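Local coordinates for single-strand DNA-binding protein (Agrobacterium tumefaciens, PDB 3BTP) that binds single-stranded DNA of any sequence, but not double-stranded DNA, and mediates nuclear uptake of the transferred T-DNA copies during crown gall transformation, at residues Glu116-Arg121 against Leu264-Gln269; Glu289-Ala294 against Thr303-Lys308; Val351-Gln356 against Asp372-Asn377; Ala483-Lys488 against Lys507-Ala512. One frame throughout, in Å; residues are numbered along the deposited sequence.

Overall arrangement
The four contacts follow one another along the chain, each closing before the next opens. Contacts 1 and 2 lie about 14 Å apart, centre to centre, and share a sheet in which strands 263-266 and 304-308 are neighbours: contact 1 lies where this sheet meets a second one containing strand 117-124, and contact 2 where helix 288-299 packs against the first sheet. Contacts 3 and 4, about 27 Å apart between centres, both involve the closed eight-stranded barrel, at strands 349-352 and 480-485. About 53 Å separates the centres of contacts 1 and 4. This layout, with contacts 1 and 2 on four-stranded sheets and contacts 3 and 4 on the barrel, is consistent with two lobes.

Contact 1 of 4, residues Glu116-Arg121 against Leu264-Gln269; sequences EYILVR and LIKTPQ
Two four-stranded antiparallel sheets face each other here, strand 117-124 of one presenting Ile118 to Leu264 and Lys266 on strand 263-266 of the other. The backbones stay well apart, with Ile118 CA 9.8 Å from Lys266 CA, and the interval is bridged by side chains alone. Ile118 and Leu264 reach toward each other tip to tip, and their terminal methyls meet, Ile118 CD1 standing 4.1 Å from Leu264 CD1. The isoleucine gets there by an extended course: CG1 lies beside the backbone N, opposite the carbonyl carbon (chi1 -57°), and CD1 continues outward. The same methyl also touches the shaft of Lys266, where Ile118 CD1 and Lys266 CD are 4.2 Å apart and the two side chains cross obliquely. Lys266 therefore contributes hydrocarbon to this interface, while bends in its last two torsions turn the ammonium aside to a salt bridge with Asp115; Glu304 OE1 is a longer, weaker ionic neighbour. All three touching residues are buried, and Asp115 probably balances the charge of Lys266 beside this apolar junction. Strand 149-153, paired with 117-124, adds Leu151 against Leu264 and Arg153 against Lys266, and Thr132 of strand 127-132 touches both Ile118 and Lys266. On the other face of strand 263-266, Ile265 packs on Phe291, Ile295 and Tyr299 of helix 288-299.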
loop_
_atom_site.group_PDB
_atom_site.type_symbol
_atom_site.label_atom_id
_atom_site.label_comp_id
_atom_site.label_asym_id
_atom_site.label_seq_id
_atom_site.Cartn_x
_atom_site.Cartn_y
_atom_site.Cartn_z
ATOM N N GLU A 116 14.703 -13.210 -0.986
ATOM C CA GLU A 116 14.526 -12.064 -1.896
ATOM C C GLU A 116 13.826 -12.466 -3.233
ATOM O O GLU A 116 13.369 -11.596 -3.996
ATOM C CB GLU A 116 15.902 -11.391 -2.138
ATOM C CG GLU A 116 16.953 -12.252 -2.923
ATOM C CD GLU A 116 18.268 -11.433 -3.350
ATOM O OE1 GLU A 116 18.343 -10.162 -3.269
ATOM O OE2 GLU A 116 19.239 -12.087 -3.785
ATOM N N TYR A 117 13.819 -13.791 -3.532
ATOM C CA TYR A 117 12.926 -14.337 -4.541
ATOM C C TYR A 117 12.411 -15.727 -4.178
ATOM O O TYR A 117 12.999 -16.450 -3.333
ATOM C CB TYR A 117 13.447 -14.199 -6.018
ATOM C CG TYR A 117 14.598 -15.147 -6.368
ATOM C CD1 TYR A 117 14.342 -16.479 -6.758
ATOM C CD2 TYR A 117 15.943 -14.718 -6.244
ATOM C CE1 TYR A 117 15.377 -17.368 -7.048
ATOM C CE2 TYR A 117 16.986 -15.571 -6.569
ATOM C CZ TYR A 117 16.699 -16.901 -6.952
ATOM O OH TYR A 117 17.729 -17.747 -7.229
ATOM N N ILE A 118 11.272 -16.045 -4.792
ATOM C CA ILE A 118 10.660 -17.340 -4.756
ATOM C C ILE A 118 10.436 -17.789 -6.226
ATOM O O ILE A 118 9.971 -17.004 -7.055
ATOM C CB ILE A 118 9.309 -17.291 -4.006
ATOM C CG1 ILE A 118 9.465 -16.750 -2.559
ATOM C CG2 ILE A 118 8.621 -18.649 -4.026
ATOM C CD1 ILE A 118 8.169 -16.429 -1.886
ATOM N N LEU A 119 10.755 -19.050 -6.534
ATOM C CA LEU A 119 10.489 -19.628 -7.859
ATOM C C LEU A 119 9.240 -20.456 -7.797
ATOM O O LEU A 119 9.161 -21.400 -6.994
ATOM C CB LEU A 119 11.673 -20.533 -8.332
ATOM C CG LEU A 119 12.936 -19.738 -8.743
ATOM C CD1 LEU A 119 13.914 -20.705 -9.433
ATOM C CD2 LEU A 119 12.654 -18.492 -9.703
ATOM N N VAL A 120 8.236 -20.091 -8.594
ATOM C CA VAL A 120 6.980 -20.854 -8.563
ATOM C C VAL A 120 6.850 -21.709 -9.814
ATOM O O VAL A 120 7.173 -21.268 -10.910
ATOM C CB VAL A 120 5.703 -19.968 -8.403
ATOM C CG1 VAL A 120 4.453 -20.861 -8.133
ATOM C CG2 VAL A 120 5.897 -18.911 -7.284
ATOM N N ARG A 121 6.339 -22.921 -9.635
ATOM C CA ARG A 121 6.082 -23.824 -10.766
ATOM C C ARG A 121 4.712 -24.454 -10.705
ATOM O O ARG A 121 4.140 -24.616 -9.625
ATOM C CB ARG A 121 7.181 -24.900 -10.873
ATOM C CG ARG A 121 7.188 -25.838 -9.715
ATOM C CD ARG A 121 8.606 -26.435 -9.457
ATOM N NE ARG A 121 8.534 -27.384 -8.330
ATOM C CZ ARG A 121 8.924 -27.137 -7.068
ATOM N NH1 ARG A 121 9.430 -25.940 -6.709
ATOM N NH2 ARG A 121 8.766 -28.074 -6.144
ATOM N N LEU A 264 -0.349 -17.290 -0.278
ATOM C CA LEU A 264 1.014 -17.851 -0.133
ATOM C C LEU A 264 1.464 -17.787 1.335
ATOM O O LEU A 264 1.542 -16.723 1.914
ATOM C CB LEU A 264 1.993 -17.046 -1.035
ATOM C CG LEU A 264 3.470 -17.495 -1.279
ATOM C CD1 LEU A 264 4.078 -16.599 -2.375
ATOM C CD2 LEU A 264 4.324 -17.383 -0.045
ATOM N N ILE A 265 1.832 -18.923 1.922
ATOM C CA ILE A 265 2.326 -18.980 3.286
ATOM C C ILE A 265 3.822 -19.235 3.174
ATOM O O ILE A 265 4.253 -20.122 2.478
ATOM C CB ILE A 265 1.709 -20.214 4.048
ATOM C CG1 ILE A 265 0.167 -20.313 3.860
ATOM C CG2 ILE A 265 2.238 -20.358 5.560
ATOM C CD1 ILE A 265 -0.612 -19.264 4.533
ATOM N N LYS A 266 4.634 -18.474 3.872
ATOM C CA LYS A 266 6.057 -18.723 3.832
ATOM C C LYS A 266 6.499 -18.960 5.278
ATOM O O LYS A 266 6.531 -18.008 6.060
ATOM C CB LYS A 266 6.801 -17.538 3.255
ATOM C CG LYS A 266 8.333 -17.801 3.146
ATOM C CD LYS A 266 9.057 -16.835 2.153
ATOM C CE LYS A 266 9.290 -15.519 2.737
ATOM N NZ LYS A 266 9.955 -15.400 4.119
ATOM N N THR A 267 6.847 -20.209 5.623
ATOM C CA THR A 267 7.140 -20.568 7.029
ATOM C C THR A 267 8.490 -19.974 7.465
ATOM O O THR A 267 9.279 -19.537 6.617
ATOM C CB THR A 267 7.222 -22.145 7.211
ATOM O OG1 THR A 267 8.512 -22.610 6.781
ATOM C CG2 THR A 267 6.136 -22.907 6.459
ATOM N N PRO A 268 8.794 -19.997 8.790
ATOM C CA PRO A 268 10.101 -19.548 9.268
ATOM C C PRO A 268 11.309 -20.269 8.633
ATOM O O PRO A 268 12.432 -19.706 8.612
ATOM C CB PRO A 268 10.013 -19.853 10.756
ATOM C CG PRO A 268 8.496 -19.663 11.044
ATOM C CD PRO A 268 7.919 -20.410 9.922
ATOM N N GLN A 269 11.089 -21.495 8.135
ATOM C CA GLN A 269 12.139 -22.213 7.332
ATOM C C GLN A 269 12.173 -21.834 5.825
ATOM O O GLN A 269 13.017 -22.364 5.078
ATOM C CB GLN A 269 12.002 -23.757 7.469
ATOM C CG GLN A 269 12.070 -24.260 8.912
ATOM C CD GLN A 269 10.831 -23.899 9.810
ATOM O OE1 GLN A 269 9.669 -23.960 9.372
ATOM N NE2 GLN A 269 11.098 -23.576 11.072
#

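Contact 2 of 4, residues Glu289-Ala294 against Thr303-Lys308; sequences EEFERA and TEIKLK
Apolar contacts carry the meeting of 289-294 with 303-308, and Ile305 supplies the strand's share of them with two separate methyls. Its CD1 rests on the helix backbone, 3.9 Å from Glu292 CA, and also reaches the first side-chain carbon, Glu292 CB to Ile305 CD1 being 4.2 Å. The other branch, Ile305 CG2, comes to the edge of the Phe291 ring, close to the ring plane, with Phe291 CE2 4.2 Å away. A chi1 of -55° sets CG1 beside the backbone N and CG2 opposite it, which spreads the two methyls over neighbouring helix residues. Only the aliphatic root of Glu292 takes part, and its chain runs on extended.

Aromatic contacts widen the patch: Phe291 meets the ring of Tyr283 edge-to-face and that of Phe332 with the planes inclined. Phe288 and Ile295, before and after these helix residues, also touch Ile305. This is helix-on-sheet packing, helix 288-299 lying against one face of the antiparallel sheet and leading through a short connection into strand 304-308, which pairs with strands 263-266 and 314-316.

Ionic interactions occupy the other face of the strand. Lys306 NZ and Glu304 OE1, two residues apart, form a salt bridge of 2.6 Å, the ammonium approaching from above the carboxylate plane (48° out of it). Arg153 gives Glu304 OE1 a second cationic partner, and Lys306 NZ is further held by Asp316 and by the carbonyl of Gly157.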
loop_
_atom_site.group_PDB
_atom_site.type_symbol
_atom_site.label_atom_id
_atom_site.label_comp_id
_atom_site.label_asym_id
_atom_site.label_seq_id
_atom_site.Cartn_x
_atom_site.Cartn_y
_atom_site.Cartn_z
ATOM N N GLU A 289 -8.141 -13.051 10.642
ATOM C CA GLU A 289 -7.383 -13.196 11.918
ATOM C C GLU A 289 -7.422 -14.598 12.549
ATOM O O GLU A 289 -6.471 -15.040 13.172
ATOM C CB GLU A 289 -7.846 -12.139 12.955
ATOM C CG GLU A 289 -7.499 -10.699 12.529
ATOM C CD GLU A 289 -8.229 -10.176 11.217
ATOM O OE1 GLU A 289 -9.430 -10.513 10.961
ATOM O OE2 GLU A 289 -7.568 -9.365 10.471
ATOM N N GLU A 290 -8.527 -15.289 12.367
ATOM C CA GLU A 290 -8.603 -16.706 12.755
ATOM C C GLU A 290 -7.719 -17.617 11.874
ATOM O O GLU A 290 -7.075 -18.548 12.358
ATOM C CB GLU A 290 -10.073 -17.157 12.696
ATOM C CG GLU A 290 -10.337 -18.453 13.410
ATOM C CD GLU A 290 -11.843 -18.675 13.585
ATOM O OE1 GLU A 290 -12.590 -17.648 13.606
ATOM O OE2 GLU A 290 -12.248 -19.856 13.673
ATOM N N PHE A 291 -7.747 -17.375 10.565
ATOM C CA PHE A 291 -6.912 -18.181 9.670
ATOM C C PHE A 291 -5.474 -17.957 10.070
ATOM O O PHE A 291 -4.709 -18.873 10.224
ATOM C CB PHE A 291 -7.204 -17.812 8.211
ATOM C CG PHE A 291 -6.237 -18.397 7.215
ATOM C CD1 PHE A 291 -6.352 -19.744 6.803
ATOM C CD2 PHE A 291 -5.194 -17.605 6.699
ATOM C CE1 PHE A 291 -5.454 -20.293 5.874
ATOM C CE2 PHE A 291 -4.319 -18.116 5.764
ATOM C CZ PHE A 291 -4.428 -19.486 5.338
ATOM N N GLU A 292 -5.147 -16.691 10.257
ATOM C CA GLU A 292 -3.855 -16.213 10.625
ATOM C C GLU A 292 -3.323 -16.918 11.914
ATOM O O GLU A 292 -2.160 -17.371 11.965
ATOM C CB GLU A 292 -3.944 -14.704 10.810
ATOM C CG GLU A 292 -2.751 -14.141 11.488
ATOM C CD GLU A 292 -2.622 -12.645 11.317
ATOM O OE1 GLU A 292 -3.641 -11.920 11.453
ATOM O OE2 GLU A 292 -1.486 -12.184 11.055
ATOM N N ARG A 293 -4.172 -17.006 12.934
ATOM C CA ARG A 293 -3.791 -17.657 14.195
ATOM C C ARG A 293 -3.554 -19.159 14.084
ATOM O O ARG A 293 -2.673 -19.670 14.689
ATOM C CB ARG A 293 -4.777 -17.312 15.302
ATOM C CG ARG A 293 -4.375 -15.998 15.962
ATOM C CD ARG A 293 -5.447 -15.476 16.974
ATOM N NE ARG A 293 -6.812 -15.555 16.437
ATOM C CZ ARG A 293 -7.783 -16.287 16.985
ATOM N NH1 ARG A 293 -7.540 -16.962 18.118
ATOM N NH2 ARG A 293 -9.002 -16.320 16.432
ATOM N N ALA A 294 -4.297 -19.823 13.227
ATOM C CA ALA A 294 -4.142 -21.243 12.963
ATOM C C ALA A 294 -2.903 -21.496 12.091
ATOM O O ALA A 294 -2.274 -22.575 12.141
ATOM C CB ALA A 294 -5.413 -21.762 12.290
ATOM N N THR A 303 5.894 -16.860 10.711
ATOM C CA THR A 303 5.344 -17.184 9.397
ATOM C C THR A 303 4.767 -15.957 8.677
ATOM O O THR A 303 4.131 -15.146 9.276
ATOM C CB THR A 303 4.259 -18.297 9.517
ATOM O OG1 THR A 303 4.860 -19.419 10.157
ATOM C CG2 THR A 303 3.809 -18.808 8.133
ATOM N N GLU A 304 5.017 -15.834 7.382
ATOM C CA GLU A 304 4.448 -14.725 6.587
ATOM C C GLU A 304 3.259 -15.203 5.763
ATOM O O GLU A 304 3.278 -16.271 5.242
ATOM C CB GLU A 304 5.519 -14.160 5.680
ATOM C CG GLU A 304 6.392 -13.183 6.418
ATOM C CD GLU A 304 7.619 -12.704 5.607
ATOM O OE1 GLU A 304 7.680 -12.833 4.331
ATOM O OE2 GLU A 304 8.520 -12.159 6.291
ATOM N N ILE A 305 2.236 -14.392 5.639
ATOM C CA ILE A 305 1.116 -14.737 4.784
ATOM C C ILE A 305 0.952 -13.649 3.768
ATOM O O ILE A 305 0.819 -12.509 4.141
ATOM C CB ILE A 305 -0.264 -14.852 5.585
ATOM C CG1 ILE A 305 -0.163 -15.862 6.762
ATOM C CG2 ILE A 305 -1.403 -15.253 4.615
ATOM C CD1 ILE A 305 -1.294 -15.729 7.738
ATOM N N LYS A 306 0.926 -14.029 2.487
ATOM C CA LYS A 306 0.636 -13.167 1.350
ATOM C C LYS A 306 -0.701 -13.498 0.745
ATOM O O LYS A 306 -1.068 -14.666 0.536
ATOM C CB LYS A 306 1.658 -13.353 0.213
ATOM C CG LYS A 306 3.020 -13.591 0.737
ATOM C CD LYS A 306 3.560 -12.448 1.657
ATOM C CE LYS A 306 4.964 -12.888 2.198
ATOM N NZ LYS A 306 5.701 -11.808 2.945
ATOM N N LEU A 307 -1.369 -12.416 0.392
ATOM C CA LEU A 307 -2.701 -12.457 -0.200
ATOM C C LEU A 307 -2.591 -11.775 -1.587
ATOM O O LEU A 307 -2.119 -10.637 -1.720
ATOM C CB LEU A 307 -3.631 -11.744 0.750
ATOM C CG LEU A 307 -4.319 -12.439 1.925
ATOM C CD1 LEU A 307 -3.986 -13.863 2.179
ATOM C CD2 LEU A 307 -4.156 -11.644 3.149
ATOM N N LYS A 308 -2.986 -12.516 -2.598
ATOM C CA LYS A 308 -2.900 -12.086 -3.975
ATOM C C LYS A 308 -3.834 -10.960 -4.392
ATOM O O LYS A 308 -5.020 -10.937 -4.050
ATOM C CB LYS A 308 -3.194 -13.253 -4.880
ATOM C CG LYS A 308 -2.715 -12.908 -6.214
ATOM C CD LYS A 308 -2.677 -14.072 -7.149
ATOM C CE LYS A 308 -3.674 -13.827 -8.242
ATOM N NZ LYS A 308 -2.937 -14.295 -9.490
#

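Contact 3 of 4, residues Val351-Gln356 against Asp372-Asn377; sequences VNMGRQ and DYLLQN
Leu374 of helix 371-377 meets the end of barrel strand 349-352 through a single methyl. Its CD2 lies 3.9 Å from Val351 CG1, the two side chains crossing at about a right angle, and Met353 SD stands 4.4 Å from the same Leu374 CD2. Val351 offers the methyl that sits between its backbone N and carbonyl carbon (chi1 65°), and Leu374 reaches out with CG opposite its own N (chi1 -161°).

In the next shell, Leu374 packs on Trp383 and Leu387 of helix 382-388, and Met353 on Val369 of the adjoining strand. Between Val351 and Met353, Asn352 shapes the chain as it leaves the strand: its OD1 accepts from Gly354 N at 3.2 Å, an Asx turn, with the donor well above the carbonyl plane. The same amide is fixed from outside by Arg367 N and Asp366, while Arg395 binds backbone carbonyls of the turn.

Apolar side chains from the chain of another protein also pack on Met353 and Leu374. The junction itself is buried and wholly hydrophobic, so it probably depends on van der Waals fit and burial, while the polar bonds named here belong to the turn beside it.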
loop_
_atom_site.group_PDB
_atom_site.type_symbol
_atom_site.label_atom_id
_atom_site.label_comp_id
_atom_site.label_asym_id
_atom_site.label_seq_id
_atom_site.Cartn_x
_atom_site.Cartn_y
_atom_site.Cartn_z
ATOM N N VAL A 351 1.753 12.612 10.336
ATOM C CA VAL A 351 2.814 13.610 10.202
ATOM C C VAL A 351 2.670 14.311 8.853
ATOM O O VAL A 351 2.447 13.614 7.827
ATOM C CB VAL A 351 4.270 13.011 10.399
ATOM C CG1 VAL A 351 4.662 11.990 9.286
ATOM C CG2 VAL A 351 5.302 14.126 10.451
ATOM N N ASN A 352 2.788 15.658 8.868
ATOM C CA ASN A 352 2.786 16.432 7.689
ATOM C C ASN A 352 4.153 16.404 6.952
ATOM O O ASN A 352 5.157 16.858 7.493
ATOM C CB ASN A 352 2.413 17.905 8.002
ATOM C CG ASN A 352 2.036 18.699 6.730
ATOM O OD1 ASN A 352 1.865 18.145 5.642
ATOM N ND2 ASN A 352 1.880 19.963 6.880
ATOM N N MET A 353 4.148 15.845 5.756
ATOM C CA MET A 353 5.320 15.574 4.942
ATOM C C MET A 353 5.302 16.527 3.768
ATOM O O MET A 353 6.254 16.587 3.014
ATOM C CB MET A 353 5.330 14.126 4.444
ATOM C CG MET A 353 5.455 13.123 5.568
ATOM S SD MET A 353 5.914 11.355 5.442
ATOM C CE MET A 353 7.361 11.378 4.345
ATOM N N GLY A 354 4.194 17.266 3.643
ATOM C CA GLY A 354 4.022 18.324 2.680
ATOM C C GLY A 354 4.437 19.607 3.371
ATOM O O GLY A 354 5.313 19.603 4.216
ATOM N N ARG A 355 3.808 20.714 2.966
ATOM C CA ARG A 355 4.214 22.080 3.350
ATOM C C ARG A 355 5.744 22.346 3.181
ATOM O O ARG A 355 6.422 22.495 4.197
ATOM C CB ARG A 355 3.709 22.354 4.776
ATOM C CG ARG A 355 3.556 23.776 5.181
ATOM C CD ARG A 355 3.213 23.864 6.661
ATOM N NE ARG A 355 1.825 23.423 6.893
ATOM C CZ ARG A 355 1.074 23.690 7.972
ATOM N NH1 ARG A 355 1.540 24.443 8.971
ATOM N NH2 ARG A 355 -0.160 23.192 8.053
ATOM N N GLN A 356 6.251 22.467 1.928
ATOM C CA GLN A 356 7.750 22.569 1.590
ATOM C C GLN A 356 8.814 23.816 1.376
ATOM O O GLN A 356 9.462 24.171 2.394
ATOM C CB GLN A 356 8.215 21.303 0.826
ATOM C CG GLN A 356 7.855 19.929 1.499
ATOM C CD GLN A 356 8.773 19.416 2.700
ATOM O OE1 GLN A 356 8.951 18.207 2.865
ATOM N NE2 GLN A 356 9.317 20.333 3.508
ATOM N N ASP A 372 2.018 5.247 12.263
ATOM C CA ASP A 372 2.028 3.818 12.233
ATOM C C ASP A 372 2.498 3.189 10.895
ATOM O O ASP A 372 3.403 2.340 10.874
ATOM C CB ASP A 372 0.607 3.356 12.520
ATOM C CG ASP A 372 0.453 1.849 12.391
ATOM O OD1 ASP A 372 1.021 1.150 13.251
ATOM O OD2 ASP A 372 -0.206 1.375 11.399
ATOM N N TYR A 373 1.860 3.566 9.796
ATOM C CA TYR A 373 2.346 3.232 8.455
ATOM C C TYR A 373 3.868 3.489 8.294
ATOM O O TYR A 373 4.648 2.618 7.905
ATOM C CB TYR A 373 1.520 4.011 7.380
ATOM C CG TYR A 373 1.871 3.643 5.972
ATOM C CD1 TYR A 373 1.289 2.519 5.336
ATOM C CD2 TYR A 373 2.807 4.360 5.286
ATOM C CE1 TYR A 373 1.624 2.151 4.011
ATOM C CE2 TYR A 373 3.189 3.993 3.982
ATOM C CZ TYR A 373 2.611 2.897 3.363
ATOM O OH TYR A 373 3.020 2.642 2.069
ATOM N N LEU A 374 4.270 4.714 8.562
ATOM C CA LEU A 374 5.641 5.075 8.452
ATOM C C LEU A 374 6.597 4.250 9.323
ATOM O O LEU A 374 7.598 3.727 8.817
ATOM C CB LEU A 374 5.776 6.569 8.698
ATOM C CG LEU A 374 7.006 7.340 8.258
ATOM C CD1 LEU A 374 7.241 7.344 6.707
ATOM C CD2 LEU A 374 6.886 8.778 8.842
ATOM N N LEU A 375 6.311 4.137 10.605
ATOM C CA LEU A 375 7.159 3.438 11.537
ATOM C C LEU A 375 7.213 1.912 11.334
ATOM O O LEU A 375 8.253 1.292 11.610
ATOM C CB LEU A 375 6.715 3.712 12.981
ATOM C CG LEU A 375 7.395 4.891 13.705
ATOM C CD1 LEU A 375 7.336 6.278 12.976
ATOM C CD2 LEU A 375 6.831 5.007 15.088
ATOM N N GLN A 376 6.097 1.311 10.883
ATOM C CA GLN A 376 6.020 -0.119 10.621
ATOM C C GLN A 376 6.801 -0.448 9.355
ATOM O O GLN A 376 7.518 -1.453 9.248
ATOM C CB GLN A 376 4.516 -0.597 10.470
ATOM C CG GLN A 376 4.182 -1.894 11.287
ATOM C CD GLN A 376 3.805 -3.119 10.411
ATOM O OE1 GLN A 376 2.623 -3.380 10.213
ATOM N NE2 GLN A 376 4.808 -3.875 9.903
ATOM N N ASN A 377 6.594 0.366 8.362
ATOM C CA ASN A 377 6.984 0.003 7.021
ATOM C C ASN A 377 8.355 0.599 6.605
ATOM O O ASN A 377 9.002 0.076 5.692
ATOM C CB ASN A 377 5.904 0.409 6.030
ATOM C CG ASN A 377 4.688 -0.456 6.124
ATOM O OD1 ASN A 377 3.599 0.048 6.168
ATOM N ND2 ASN A 377 4.865 -1.757 6.169
#

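Contact 4 of 4, residues Ala483-Lys488 against Lys507-Ala512; sequences ADRNEK and KLPSDA
Strand residues 483-485 and the entry to helix 510-515 run past each other in opposite senses, Ala483 CA lying 7.4 Å from Ala512 CA and Arg485 CA 7.3 Å from Pro509 CA. Pro509 takes the N-cap position, and the pairing of Arg485 with it sets the strand end beside the start of the helix. The proline ring lies between the two backbones: its CG approaches the strand, with Pro509 CG 3.8 Å from Ala483 O, and its CB lies 3.9 Å from Arg485 NE, near the guanidinium plane at the edge of that group.

Arg485 passes the proline at a slant, stretched out from CG to NE, and carries its guanidinium on to Asp511 in the first helical turn. There Arg485 NH2 donates to Asp511 OD2 at 2.8 Å with an N-H...O angle of 152°, a salt bridge made through one nitrogen and one oxygen. The oxygen lies in the guanidinium plane, whereas the donor sits above the carboxylate plane; the planes of the two groups are 44° apart. Asp511 holds its CG between backbone N and carbonyl carbon (chi1 62°), which places OD2 within bonding distance of Arg485 NH2.

Arg491 of the neighbouring strand gives Asp511 OD2 a second salt bridge, while Arg485 NH1 binds the carbonyl of Gly489 in the hairpin, which helps fix the guanidinium's rotation. Two arginines converging on one oxygen near a helix N-terminus probably favour an ionised Asp511, and the bridge ties the barrel strand electrostatically to the C-terminal helix of the modelled chain.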
loop_
_atom_site.group_PDB
_atom_site.type_symbol
_atom_site.label_atom_id
_atom_site.label_comp_id
_atom_site.label_asym_id
_atom_site.label_seq_id
_atom_site.Cartn_x
_atom_site.Cartn_y
_atom_site.Cartn_z
ATOM N N ALA A 483 -10.950 22.327 9.186
ATOM C CA ALA A 483 -10.119 23.168 10.066
ATOM C C ALA A 483 -11.018 24.047 10.889
ATOM O O ALA A 483 -11.639 24.950 10.346
ATOM C CB ALA A 483 -9.106 24.051 9.270
ATOM N N ASP A 484 -11.046 23.794 12.189
ATOM C CA ASP A 484 -11.908 24.505 13.095
ATOM C C ASP A 484 -11.504 25.962 13.330
ATOM O O ASP A 484 -10.356 26.363 13.120
ATOM C CB ASP A 484 -11.991 23.754 14.455
ATOM C CG ASP A 484 -12.419 22.299 14.290
ATOM O OD1 ASP A 484 -13.320 22.000 13.466
ATOM O OD2 ASP A 484 -11.829 21.442 14.954
ATOM N N ARG A 485 -12.485 26.723 13.808
ATOM C CA ARG A 485 -12.358 28.113 14.095
ATOM C C ARG A 485 -13.054 28.323 15.427
ATOM O O ARG A 485 -14.057 27.671 15.701
ATOM C CB ARG A 485 -12.995 28.958 12.971
ATOM C CG ARG A 485 -12.071 29.206 11.902
ATOM C CD ARG A 485 -12.628 30.064 10.915
ATOM N NE ARG A 485 -11.905 30.004 9.652
ATOM C CZ ARG A 485 -10.870 30.773 9.270
ATOM N NH1 ARG A 485 -10.342 31.703 10.040
ATOM N NH2 ARG A 485 -10.346 30.581 8.080
ATOM N N ASN A 486 -12.536 29.221 16.261
ATOM C CA ASN A 486 -13.232 29.511 17.540
ATOM C C ASN A 486 -14.480 30.442 17.401
ATOM O O ASN A 486 -14.943 30.755 16.281
ATOM C CB ASN A 486 -12.233 30.006 18.589
ATOM C CG ASN A 486 -11.620 31.340 18.228
ATOM O OD1 ASN A 486 -12.101 32.033 17.339
ATOM N ND2 ASN A 486 -10.538 31.701 18.915
ATOM N N GLU A 487 -15.029 30.882 18.513
ATOM C CA GLU A 487 -16.119 31.867 18.444
ATOM C C GLU A 487 -15.737 33.233 17.750
ATOM O O GLU A 487 -16.595 33.836 17.019
ATOM C CB GLU A 487 -16.702 32.056 19.826
ATOM C CG GLU A 487 -18.139 32.539 19.876
ATOM C CD GLU A 487 -18.428 33.282 21.201
ATOM O OE1 GLU A 487 -17.837 32.897 22.274
ATOM O OE2 GLU A 487 -19.221 34.270 21.159
ATOM N N LYS A 488 -14.473 33.689 17.905
ATOM C CA LYS A 488 -14.006 34.897 17.144
ATOM C C LYS A 488 -13.803 34.705 15.609
ATOM O O LYS A 488 -13.504 35.660 14.902
ATOM C CB LYS A 488 -12.780 35.607 17.776
ATOM C CG LYS A 488 -12.907 36.057 19.271
ATOM C CD LYS A 488 -11.905 37.284 19.583
ATOM C CE LYS A 488 -12.065 37.957 21.036
ATOM N NZ LYS A 488 -11.036 39.077 21.426
ATOM N N LYS A 507 -22.406 25.308 11.630
ATOM C CA LYS A 507 -22.072 25.745 10.279
ATOM C C LYS A 507 -20.524 25.591 9.987
ATOM O O LYS A 507 -19.669 25.912 10.844
ATOM C CB LYS A 507 -22.492 27.215 10.186
ATOM C CG LYS A 507 -22.775 27.753 8.779
ATOM C CD LYS A 507 -22.149 29.211 8.564
ATOM C CE LYS A 507 -20.574 29.233 8.719
ATOM N NZ LYS A 507 -19.853 30.295 7.912
ATOM N N LEU A 508 -20.189 25.091 8.794
ATOM C CA LEU A 508 -18.831 25.057 8.287
ATOM C C LEU A 508 -18.294 26.456 8.100
ATOM O O LEU A 508 -19.055 27.313 7.668
ATOM C CB LEU A 508 -18.832 24.395 6.923
ATOM C CG LEU A 508 -18.403 22.961 6.618
ATOM C CD1 LEU A 508 -18.666 21.962 7.695
ATOM C CD2 LEU A 508 -19.158 22.618 5.429
ATOM N N PRO A 509 -16.973 26.693 8.389
ATOM C CA PRO A 509 -16.385 27.964 7.987
ATOM C C PRO A 509 -16.477 28.074 6.455
ATOM O O PRO A 509 -16.522 27.047 5.754
ATOM C CB PRO A 509 -14.917 27.867 8.437
ATOM C CG PRO A 509 -14.844 26.657 9.393
ATOM C CD PRO A 509 -15.989 25.785 9.042
ATOM N N SER A 510 -16.527 29.303 5.954
ATOM C CA SER A 510 -16.745 29.571 4.530
ATOM C C SER A 510 -15.608 29.057 3.610
ATOM O O SER A 510 -15.878 28.499 2.532
ATOM C CB SER A 510 -17.126 31.049 4.288
ATOM O OG SER A 510 -16.300 31.945 5.027
ATOM N N ASP A 511 -14.361 29.149 4.066
ATOM C CA ASP A 511 -13.229 28.524 3.314
ATOM C C ASP A 511 -13.451 27.014 3.090
ATOM O O ASP A 511 -13.399 26.528 1.957
ATOM C CB ASP A 511 -11.840 28.871 3.917
ATOM C CG ASP A 511 -11.628 28.373 5.344
ATOM O OD1 ASP A 511 -12.408 27.554 5.839
ATOM O OD2 ASP A 511 -10.629 28.782 5.991
ATOM N N ALA A 512 -13.819 26.306 4.177
ATOM C CA ALA A 512 -14.176 24.894 4.120
ATOM C C ALA A 512 -15.370 24.636 3.213
ATOM O O ALA A 512 -15.410 23.662 2.419
ATOM C CB ALA A 512 -14.436 24.401 5.515
#